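Local coordinates for protein choline kinase (Streptococcus pneumoniae, PDB 4R78) that probably transfers phosphate to choline and binds adenosine monophosphate in the cleft of a protein kinase-like fold, at residues 64-69 with 103-108; 92-97 with 107-112; 187-192 with 220-225. All blocks are in the same frame, centred on the assembly; numbering follows the deposited sequence.

Contact 1 (64-69 with 103-108)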
loop_
_atom_site.group_PDB
_atom_site.type_symbol
_atom_site.label_atom_id
_atom_site.label_comp_id
_atom_site.label_asym_id
_atom_site.label_seq_id
_atom_site.Cartn_x
_atom_site.Cartn_y
_atom_site.Cartn_z
ATOM N N VAL A 64 1.649 -12.748 -9.272
ATOM C CA VAL A 64 2.853 -12.710 -8.450
ATOM C C VAL A 64 3.235 -11.269 -8.121
ATOM O O VAL A 64 3.282 -10.409 -9.007
ATOM C CB VAL A 64 4.037 -13.440 -9.138
ATOM C CG1 VAL A 64 5.266 -13.439 -8.244
ATOM C CG2 VAL A 64 3.654 -14.872 -9.500
ATOM N N LYS A 65 3.479 -11.000 -6.840
ATOM C CA LYS A 65 4.076 -9.734 -6.446
ATOM C C LYS A 65 5.446 -9.967 -5.822
ATOM O O LYS A 65 5.565 -10.552 -4.742
ATOM C CB LYS A 65 3.173 -8.941 -5.501
ATOM C CG LYS A 65 3.614 -7.493 -5.365
ATOM C CD LYS A 65 2.653 -6.658 -4.537
ATOM C CE LYS A 65 3.088 -5.195 -4.548
ATOM N NZ LYS A 65 2.170 -4.318 -3.765
ATOM N N PHE A 66 6.477 -9.529 -6.535
ATOM C CA PHE A 66 7.850 -9.594 -6.063
ATOM C C PHE A 66 8.127 -8.255 -5.379
ATOM O O PHE A 66 8.464 -7.268 -6.040
ATOM C CB PHE A 66 8.781 -9.797 -7.264
ATOM C CG PHE A 66 10.151 -10.332 -6.915
ATOM C CD1 PHE A 66 10.903 -9.785 -5.873
ATOM C CD2 PHE A 66 10.708 -11.360 -7.670
ATOM C CE1 PHE A 66 12.173 -10.279 -5.572
ATOM C CE2 PHE A 66 11.979 -11.859 -7.380
ATOM C CZ PHE A 66 12.713 -11.315 -6.328
ATOM N N PHE A 67 7.968 -8.220 -4.058
ATOM C CA PHE A 67 8.049 -6.970 -3.300
ATOM C C PHE A 67 9.340 -6.853 -2.486
ATOM O O PHE A 67 9.626 -5.802 -1.908
ATOM C CB PHE A 67 6.846 -6.847 -2.354
ATOM C CG PHE A 67 6.794 -7.925 -1.305
ATOM C CD1 PHE A 67 6.039 -9.076 -1.509
ATOM C CD2 PHE A 67 7.521 -7.800 -0.120
ATOM C CE1 PHE A 67 6.003 -10.086 -0.548
ATOM C CE2 PHE A 67 7.494 -8.805 0.842
ATOM C CZ PHE A 67 6.735 -9.948 0.628
ATOM N N GLY A 68 10.105 -7.939 -2.426
ATOM C CA GLY A 68 11.223 -8.044 -1.493
ATOM C C GLY A 68 12.512 -7.319 -1.822
ATOM O O GLY A 68 13.342 -7.127 -0.930
ATOM N N LYS A 69 12.694 -6.913 -3.080
ATOM C CA LYS A 69 13.981 -6.351 -3.512
ATOM C C LYS A 69 14.366 -5.078 -2.758
ATOM O O LYS A 69 13.746 -4.022 -2.931
ATOM C CB LYS A 69 14.010 -6.113 -5.028
ATOM C CG LYS A 69 15.363 -5.638 -5.546
ATOM C CD LYS A 69 15.323 -5.385 -7.042
ATOM C CE LYS A 69 16.578 -4.680 -7.513
ATOM N NZ LYS A 69 16.593 -4.543 -8.998
ATOM N N ALA A 103 12.865 -14.416 -0.322
ATOM C CA ALA A 103 13.069 -13.356 -1.309
ATOM C C ALA A 103 12.012 -12.250 -1.247
ATOM O O ALA A 103 12.223 -11.158 -1.775
ATOM C CB ALA A 103 13.128 -13.950 -2.707
ATOM N N GLY A 104 10.878 -12.536 -0.614
ATOM C CA GLY A 104 9.792 -11.559 -0.531
ATOM C C GLY A 104 8.928 -11.590 -1.776
ATOM O O GLY A 104 8.880 -10.621 -2.542
ATOM N N ILE A 105 8.246 -12.715 -1.969
ATOM C CA ILE A 105 7.445 -12.964 -3.166
ATOM C C ILE A 105 6.097 -13.559 -2.772
ATOM O O ILE A 105 6.031 -14.570 -2.068
ATOM C CB ILE A 105 8.163 -13.933 -4.156
ATOM C CG1 ILE A 105 9.542 -13.399 -4.568
ATOM C CG2 ILE A 105 7.301 -14.190 -5.393
ATOM C CD1 ILE A 105 10.424 -14.428 -5.260
ATOM N N LYS A 106 5.029 -12.917 -3.238
ATOM C CA LYS A 106 3.668 -13.362 -2.978
ATOM C C LYS A 106 3.095 -13.984 -4.240
ATOM O O LYS A 106 3.191 -13.406 -5.323
ATOM C CB LYS A 106 2.813 -12.172 -2.530
ATOM C CG LYS A 106 1.350 -12.508 -2.246
ATOM C CD LYS A 106 0.593 -11.294 -1.697
ATOM C CE LYS A 106 0.284 -10.263 -2.778
ATOM N NZ LYS A 106 -0.334 -9.023 -2.212
ATOM N N VAL A 107 2.519 -15.175 -4.097
ATOM C CA VAL A 107 1.879 -15.853 -5.219
ATOM C C VAL A 107 0.410 -16.071 -4.882
ATOM O O VAL A 107 0.079 -16.796 -3.942
ATOM C CB VAL A 107 2.554 -17.207 -5.542
ATOM C CG1 VAL A 107 1.918 -17.841 -6.776
ATOM C CG2 VAL A 107 4.055 -17.035 -5.742
ATOM N N ASN A 108 -0.460 -15.431 -5.662
ATOM C CA ASN A 108 -1.896 -15.408 -5.403
ATOM C C ASN A 108 -2.700 -15.969 -6.569
ATOM O O ASN A 108 -2.174 -16.148 -7.670
ATOM C CB ASN A 108 -2.352 -13.966 -5.125
ATOM C CG ASN A 108 -2.074 -13.516 -3.698
ATOM O OD1 ASN A 108 -1.507 -14.250 -2.890
ATOM N ND2 ASN A 108 -2.474 -12.291 -3.384
#

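Contact 2 (92-97 with 107-112). With AMP (adenosine monophosphate), chain C.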
loop_
_atom_site.group_PDB
_atom_site.type_symbol
_atom_site.label_atom_id
_atom_site.label_comp_id
_atom_site.label_asym_id
_atom_site.label_seq_id
_atom_site.Cartn_x
_atom_site.Cartn_y
_atom_site.Cartn_z
ATOM N N LEU A 92 -11.481 -10.010 2.554
ATOM C CA LEU A 92 -11.188 -8.817 1.765
ATOM C C LEU A 92 -10.156 -9.067 0.672
ATOM O O LEU A 92 -10.323 -8.630 -0.459
ATOM C CB LEU A 92 -10.737 -7.667 2.671
ATOM C CG LEU A 92 -11.764 -7.122 3.670
ATOM C CD1 LEU A 92 -11.136 -6.054 4.550
ATOM C CD2 LEU A 92 -13.001 -6.581 2.954
ATOM N N ASP A 93 -9.090 -9.777 1.022
ATOM C CA ASP A 93 -8.004 -10.060 0.093
ATOM C C ASP A 93 -8.348 -11.276 -0.764
ATOM O O ASP A 93 -9.213 -12.083 -0.402
ATOM C CB ASP A 93 -6.717 -10.310 0.890
ATOM C CG ASP A 93 -5.437 -10.105 0.073
ATOM O OD1 ASP A 93 -5.480 -9.851 -1.154
ATOM O OD2 ASP A 93 -4.356 -10.219 0.685
ATOM N N VAL A 94 -7.673 -11.390 -1.903
ATOM C CA VAL A 94 -7.748 -12.583 -2.738
ATOM C C VAL A 94 -6.984 -13.745 -2.092
ATOM O O VAL A 94 -6.267 -13.568 -1.099
ATOM C CB VAL A 94 -7.224 -12.320 -4.174
ATOM C CG1 VAL A 94 -8.039 -11.223 -4.853
ATOM C CG2 VAL A 94 -5.742 -11.949 -4.157
ATOM N N LYS A 95 -7.135 -14.933 -2.666
ATOM C CA LYS A 95 -6.510 -16.140 -2.135
ATOM C C LYS A 95 -4.993 -16.162 -2.324
ATOM O O LYS A 95 -4.487 -15.898 -3.418
ATOM C CB LYS A 95 -7.127 -17.381 -2.779
ATOM C CG LYS A 95 -6.657 -18.686 -2.172
ATOM C CD LYS A 95 -7.120 -19.862 -3.003
ATOM C CE LYS A 95 -6.862 -21.179 -2.301
ATOM N NZ LYS A 95 -7.712 -21.349 -1.087
ATOM N N ASN A 96 -4.281 -16.498 -1.249
ATOM C CA ASN A 96 -2.829 -16.667 -1.285
ATOM C C ASN A 96 -2.421 -18.137 -1.385
ATOM O O ASN A 96 -2.973 -18.987 -0.679
ATOM C CB ASN A 96 -2.195 -16.047 -0.036
ATOM C CG ASN A 96 -0.682 -16.154 -0.036
ATOM O OD1 ASN A 96 0.000 -15.569 -0.883
ATOM N ND2 ASN A 96 -0.150 -16.910 0.910
ATOM N N TYR A 97 -1.448 -18.422 -2.250
ATOM C CA TYR A 97 -0.890 -19.772 -2.376
ATOM C C TYR A 97 0.511 -19.904 -1.784
ATOM O O TYR A 97 0.863 -20.945 -1.222
ATOM C CB TYR A 97 -0.882 -20.217 -3.838
ATOM C CG TYR A 97 -2.256 -20.513 -4.374
ATOM C CD1 TYR A 97 -2.914 -21.692 -4.029
ATOM C CD2 TYR A 97 -2.904 -19.619 -5.223
ATOM C CE1 TYR A 97 -4.181 -21.976 -4.515
ATOM C CE2 TYR A 97 -4.179 -19.896 -5.720
ATOM C CZ TYR A 97 -4.808 -21.077 -5.354
ATOM O OH TYR A 97 -6.065 -21.379 -5.836
ATOM N N VAL A 107 2.519 -15.175 -4.097
ATOM C CA VAL A 107 1.879 -15.853 -5.219
ATOM C C VAL A 107 0.410 -16.071 -4.882
ATOM O O VAL A 107 0.079 -16.796 -3.942
ATOM C CB VAL A 107 2.554 -17.207 -5.542
ATOM C CG1 VAL A 107 1.918 -17.841 -6.776
ATOM C CG2 VAL A 107 4.055 -17.035 -5.742
ATOM N N ASN A 108 -0.460 -15.431 -5.662
ATOM C CA ASN A 108 -1.896 -15.408 -5.403
ATOM C C ASN A 108 -2.700 -15.969 -6.569
ATOM O O ASN A 108 -2.174 -16.148 -7.670
ATOM C CB ASN A 108 -2.352 -13.966 -5.125
ATOM C CG ASN A 108 -2.074 -13.516 -3.698
ATOM O OD1 ASN A 108 -1.507 -14.250 -2.890
ATOM N ND2 ASN A 108 -2.474 -12.291 -3.384
ATOM N N GLU A 109 -3.980 -16.232 -6.320
ATOM C CA GLU A 109 -4.903 -16.610 -7.382
ATOM C C GLU A 109 -4.975 -15.529 -8.460
ATOM O O GLU A 109 -4.848 -14.333 -8.170
ATOM C CB GLU A 109 -6.300 -16.892 -6.814
ATOM C CG GLU A 109 -7.023 -15.661 -6.261
ATOM C CD GLU A 109 -8.460 -15.935 -5.865
ATOM O OE1 GLU A 109 -8.897 -15.375 -4.842
ATOM O OE2 GLU A 109 -9.150 -16.708 -6.568
ATOM N N TYR A 110 -5.156 -15.967 -9.702
ATOM C CA TYR A 110 -5.452 -15.063 -10.806
ATOM C C TYR A 110 -6.952 -15.091 -11.062
ATOM O O TYR A 110 -7.535 -16.149 -11.312
ATOM C CB TYR A 110 -4.681 -15.468 -12.070
ATOM C CG TYR A 110 -5.016 -14.657 -13.313
ATOM C CD1 TYR A 110 -4.750 -13.289 -13.374
ATOM C CD2 TYR A 110 -5.582 -15.264 -14.431
ATOM C CE1 TYR A 110 -5.047 -12.543 -14.513
ATOM C CE2 TYR A 110 -5.879 -14.529 -15.577
ATOM C CZ TYR A 110 -5.610 -13.171 -15.609
ATOM O OH TYR A 110 -5.906 -12.438 -16.739
ATOM N N ILE A 111 -7.571 -13.923 -10.972
ATOM C CA ILE A 111 -8.987 -13.783 -11.260
ATOM C C ILE A 111 -9.143 -13.303 -12.696
ATOM O O ILE A 111 -8.772 -12.172 -13.028
ATOM C CB ILE A 111 -9.677 -12.819 -10.277
ATOM C CG1 ILE A 111 -9.486 -13.317 -8.837
ATOM C CG2 ILE A 111 -11.163 -12.663 -10.632
ATOM C CD1 ILE A 111 -10.019 -12.390 -7.774
ATOM N N GLU A 112 -9.676 -14.180 -13.542
ATOM C CA GLU A 112 -9.871 -13.871 -14.954
ATOM C C GLU A 112 -10.912 -12.781 -15.157
ATOM O O GLU A 112 -11.958 -12.778 -14.499
ATOM C CB GLU A 112 -10.267 -15.117 -15.744
ATOM C CG GLU A 112 -9.087 -15.897 -16.294
ATOM C CD GLU A 112 -9.326 -16.398 -17.708
ATOM O OE1 GLU A 112 -10.430 -16.917 -17.988
ATOM O OE2 GLU A 112 -8.406 -16.268 -18.543
HETATM P P AMP C . -1.016 -2.981 -7.861
HETATM O O1P AMP C . -0.047 -2.349 -6.892
HETATM O O2P AMP C . -0.924 -2.451 -9.271
HETATM O O3P AMP C . -2.425 -3.108 -7.333
HETATM O "O5'" AMP C . -0.525 -4.509 -7.991
HETATM C "C5'" AMP C . -1.471 -5.555 -8.204
HETATM C "C4'" AMP C . -2.162 -5.362 -9.548
HETATM O "O4'" AMP C . -2.250 -6.616 -10.233
HETATM C "C3'" AMP C . -3.583 -4.849 -9.374
HETATM O "O3'" AMP C . -3.668 -3.454 -9.683
HETATM C "C2'" AMP C . -4.425 -5.680 -10.323
HETATM O "O2'" AMP C . -4.619 -4.988 -11.556
HETATM C "C1'" AMP C . -3.600 -6.922 -10.608
HETATM N N9 AMP C . -4.112 -8.076 -9.821
HETATM C C8 AMP C . -3.828 -8.336 -8.530
HETATM N N7 AMP C . -4.442 -9.463 -8.094
HETATM C C5 AMP C . -5.138 -9.955 -9.130
HETATM C C6 AMP C . -6.010 -11.129 -9.357
HETATM N N6 AMP C . -6.250 -12.007 -8.353
HETATM N N1 AMP C . -6.549 -11.291 -10.588
HETATM C C2 AMP C . -6.313 -10.418 -11.588
HETATM N N3 AMP C . -5.529 -9.328 -11.451
HETATM C C4 AMP C . -4.922 -9.043 -10.269
#

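Contact 3 (187-192 with 220-225)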
loop_
_atom_site.group_PDB
_atom_site.type_symbol
_atom_site.label_atom_id
_atom_site.label_comp_id
_atom_site.label_asym_id
_atom_site.label_seq_id
_atom_site.Cartn_x
_atom_site.Cartn_y
_atom_site.Cartn_z
ATOM N N GLY A 187 -3.763 12.700 20.173
ATOM C CA GLY A 187 -3.865 11.320 20.636
ATOM C C GLY A 187 -3.983 10.392 19.447
ATOM O O GLY A 187 -4.975 10.434 18.728
ATOM N N VAL A 188 -2.965 9.559 19.242
ATOM C CA VAL A 188 -2.923 8.637 18.103
ATOM C C VAL A 188 -3.583 7.309 18.468
ATOM O O VAL A 188 -3.287 6.721 19.511
ATOM C CB VAL A 188 -1.465 8.415 17.602
ATOM C CG1 VAL A 188 -1.416 7.418 16.447
ATOM C CG2 VAL A 188 -0.841 9.742 17.175
ATOM N N ASP A 189 -4.482 6.856 17.603
ATOM C CA ASP A 189 -5.186 5.598 17.807
ATOM C C ASP A 189 -4.413 4.446 17.173
ATOM O O ASP A 189 -3.511 4.665 16.362
ATOM C CB ASP A 189 -6.617 5.698 17.266
ATOM C CG ASP A 189 -7.427 6.780 17.966
ATOM O OD1 ASP A 189 -7.526 6.749 19.213
ATOM O OD2 ASP A 189 -7.959 7.673 17.276
ATOM N N ARG A 190 -4.756 3.225 17.566
ATOM C CA ARG A 190 -4.006 2.047 17.164
ATOM C C ARG A 190 -4.954 0.931 16.734
ATOM O O ARG A 190 -5.546 0.236 17.571
ATOM C CB ARG A 190 -3.099 1.597 18.310
ATOM C CG ARG A 190 -2.228 0.413 17.985
ATOM C CD ARG A 190 -1.359 0.027 19.171
ATOM N NE ARG A 190 -0.702 -1.255 18.940
ATOM C CZ ARG A 190 -1.242 -2.441 19.210
ATOM N NH1 ARG A 190 -2.457 -2.531 19.741
ATOM N NH2 ARG A 190 -0.558 -3.545 18.952
ATOM N N LYS A 191 -5.098 0.777 15.420
ATOM C CA LYS A 191 -6.009 -0.208 14.840
ATOM C C LYS A 191 -5.356 -0.878 13.636
ATOM O O LYS A 191 -4.417 -0.338 13.046
ATOM C CB LYS A 191 -7.320 0.458 14.397
ATOM C CG LYS A 191 -8.068 1.231 15.489
ATOM C CD LYS A 191 -8.831 0.316 16.424
ATOM C CE LYS A 191 -9.626 1.126 17.441
ATOM N NZ LYS A 191 -10.227 0.259 18.487
ATOM N N SER A 192 -5.864 -2.054 13.271
ATOM C CA SER A 192 -5.426 -2.732 12.057
ATOM C C SER A 192 -5.723 -1.871 10.829
ATOM O O SER A 192 -6.875 -1.502 10.586
ATOM C CB SER A 192 -6.121 -4.088 11.946
ATOM O OG SER A 192 -7.524 -3.947 12.062
ATOM N N MET A 220 -0.402 -1.870 12.473
ATOM C CA MET A 220 -1.210 -1.126 13.433
ATOM C C MET A 220 -0.893 0.360 13.302
ATOM O O MET A 220 0.276 0.766 13.332
ATOM C CB MET A 220 -0.963 -1.612 14.861
ATOM C CG MET A 220 -1.233 -3.098 15.064
ATOM S SD MET A 220 -2.931 -3.565 14.700
ATOM C CE MET A 220 -3.745 -3.004 16.200
ATOM N N ASN A 221 -1.943 1.166 13.151
ATOM C CA ASN A 221 -1.809 2.604 12.908
ATOM C C ASN A 221 -3.114 3.322 13.245
ATOM O O ASN A 221 -4.109 2.690 13.610
ATOM C CB ASN A 221 -1.423 2.851 11.441
ATOM C CG ASN A 221 -0.740 4.198 11.214
ATOM O OD1 ASN A 221 -0.496 4.964 12.143
ATOM N ND2 ASN A 221 -0.424 4.484 9.956
ATOM N N ASP A 222 -3.103 4.647 13.139
ATOM C CA ASP A 222 -4.328 5.417 13.265
ATOM C C ASP A 222 -5.145 5.249 11.980
ATOM O O ASP A 222 -4.614 5.444 10.889
ATOM C CB ASP A 222 -4.003 6.892 13.510
ATOM C CG ASP A 222 -5.207 7.678 13.969
ATOM O OD1 ASP A 222 -6.150 7.843 13.167
ATOM O OD2 ASP A 222 -5.212 8.126 15.136
ATOM N N PRO A 223 -6.435 4.871 12.099
ATOM C CA PRO A 223 -7.247 4.697 10.892
ATOM C C PRO A 223 -7.315 5.914 9.966
ATOM O O PRO A 223 -7.557 5.749 8.764
ATOM C CB PRO A 223 -8.632 4.375 11.451
ATOM C CG PRO A 223 -8.334 3.649 12.699
ATOM C CD PRO A 223 -7.157 4.393 13.295
ATOM N N MET A 224 -7.089 7.115 10.498
ATOM C CA MET A 224 -7.096 8.305 9.651
ATOM C C MET A 224 -5.965 8.297 8.617
ATOM O O MET A 224 -6.048 8.985 7.604
ATOM C CB MET A 224 -7.105 9.597 10.477
ATOM C CG MET A 224 -8.399 9.849 11.262
ATOM S SD MET A 224 -9.916 9.763 10.276
ATOM C CE MET A 224 -10.477 8.105 10.658
ATOM N N TRP A 225 -4.928 7.490 8.856
ATOM C CA TRP A 225 -3.900 7.266 7.836
ATOM C C TRP A 225 -4.533 6.642 6.591
ATOM O O TRP A 225 -4.288 7.085 5.465
ATOM C CB TRP A 225 -2.784 6.360 8.371
ATOM C CG TRP A 225 -1.797 5.946 7.313
ATOM C CD1 TRP A 225 -1.978 4.980 6.361
ATOM C CD2 TRP A 225 -0.484 6.481 7.098
ATOM N NE1 TRP A 225 -0.864 4.884 5.565
ATOM C CE2 TRP A 225 0.069 5.792 5.991
ATOM C CE3 TRP A 225 0.274 7.481 7.722
ATOM C CZ2 TRP A 225 1.351 6.061 5.502
ATOM C CZ3 TRP A 225 1.556 7.748 7.234
ATOM C CH2 TRP A 225 2.074 7.042 6.129
HETATM O O HOH W 1 -8.415 7.932 14.613
#

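Contact 1 (64-69 with 103-108)
Val64, Lys65 and Phe66 run antiparallel to Val107, Lys106 and Ile105, the axes of strands 64-66 and 105-108 lying 4.7 Å apart at 172°. They are neighbouring strands in the five-stranded antiparallel sheet of the smaller lobe of this protein kinase-like fold. Lys65 and Lys106 form the hydrogen-bonded pair: Lys65 N donates to Lys106 O and Lys106 N to Lys65 O, both at 2.9 Å.

Both lysines leave the same face. Lys65 stays extended and its end leads away from strand 105-108 to within about 4 Å of the bound AMP, nearest atoms, while its NZ forms a salt bridge to a MES molecule probably left from crystallisation. Lys106 instead bends at its third torsion (75°), and its NZ forms salt bridges to Glu216 and to Asp214 of the AMP pocket. The two NZ atoms are 5.6 Å apart; the carboxylates that bind Lys106 reach Lys65 NZ only as long, weak ion pairs, and probably offset part of the charge.

The other face is apolar. Ile105 CG1 sits over the centre of the Phe66 ring, 3.8 Å from its centroid, in a CH-pi contact. CG2 of the same isoleucine turns to Val64 CG1 at 3.6 Å, and helix 20-30 covers this face through Ile24, Ile25 and Met21.

Where strand 64-66 ends and 105-108 begins, Gly104 and Ile105 both face Asp100 of strand 96-100, a G1 beta bulge on that neighbouring pairing. Gly104, with positive phi, packs closely on Gly68. Phe67 N donates to Gly104 O at 3.0 Å, Gly68 N adds a weak bond to that oxygen, and the Phe67 ring turns one face to it, with Gly104 O 3.4 Å above the ring plane, toward the rim.

Contact 2 (92-97 with 107-112)
Glu109 has its CG between its own N and carbonyl carbon (chi1 68°) and is extended beyond it, which carries OE1 back to Lys95 N. Val94 instead sets CG1 opposite its carbonyl carbon, and that methyl meets Ile111 CD1 at 3.7 Å, the two side chains crossing obliquely. The Lys95 N to Glu109 OE1 bond is 2.8 Å long and nearly straight (169°), although the donor reaches OE1 on its anti side and 30° out of the carboxylate plane. Glu109 N donates in return to Lys95 O at 3.0 Å, so backbone and carboxylate of Glu109 together grip Lys95 from two points.

The pairing continues into the hairpin of strands 96-100 and 105-109, where Asn96 and Asn108 are an antiparallel non-hydrogen-bonded pair and Tyr97 N binds Val107 O. Around Glu109 to Ile111 the chain passes into the hinge of the kinase fold, the connection that meets the adenine. Ile111 N donates to AMP N1 at 2.8 Å, and Glu109 O lies 2.7 Å from AMP N6. The Ile111 side chain packs beside the amino end but off the adenine plane, its CG1 3.5 Å from AMP N6.

Farther out, the Tyr97 ring presents its edge to the Glu109 backbone, CE2 lying 3.7 Å from Glu109 N, while Tyr62 meets the same ring edge-to-face.

Contact 3 (187-192 with 220-225)
The carboxylates of Asp189 and Asp222 lie obliquely, their planes 37° apart, and their OD2 atoms come within 3.5 Å of each other. Two partners probably offset the like charges. A water donates to Asp189 OD2 and to Asp222 OD1, and Lys259 of helix 257-280 forms salt bridges to both residues, which probably favours the charged form of each. Asp222 is held by more than charge: with CG opposite its backbone N (chi1 -166°), its OD2 receives Asp189 N at 2.9 Å, on the anti side and 33° out of the carboxylate plane.

Farther along the segments, Met220, folded at its second and third torsions, lays its CE over one face of the Arg190 guanidinium, toward the rim and 3.8 Å from Arg190 NH1. Salt bridges to Glu146 and Glu142 hold that guanidinium, so the methionine packs on a group already fixed by acids. The sulfur, one atom back from that methyl, lies beside the backbone of strand 191-192, Met220 SD 3.6 Å from Ser192 N.

The Lys191 side chain crosses the Pro223 ring obliquely, its CG 3.7 Å from Pro223 CG. Beneath these side chains a short antiparallel link ties the backbones: Lys191 N donates to Asn221 O, and Asn221 N to Lys191 O.

The second carboxylate oxygen, Asp222 OD1, uses its anti lone pair for Met224 N at 2.9 Å. This makes Asp222 the N-cap of helix 223-233, an aspartate cap followed directly by Pro223 in the first turn, in the helical lobe of the kinase-like fold.

In the fold
Contacts 1 and 2 are successive parts of one sheet: strand 105-109 pairs with 61-66 in the first and with 96-100 in the second, sharing Val107 and Asn108, and their centres lie 13 Å apart. Both border the AMP site, contact 2 at the adenine and contact 1 through Lys65, within about 4 Å of AMP (nearest atoms), and through Lys106, which pairs with Asp214 of the pocket. Contact 3 belongs to the other, mainly helical lobe. Its centre is 26 Å from that of contact 1, on the opposite side of the chain's centre, and 27 Å from that of contact 2. Nearest atoms stay about 13 Å and 9 Å away, so it touches neither.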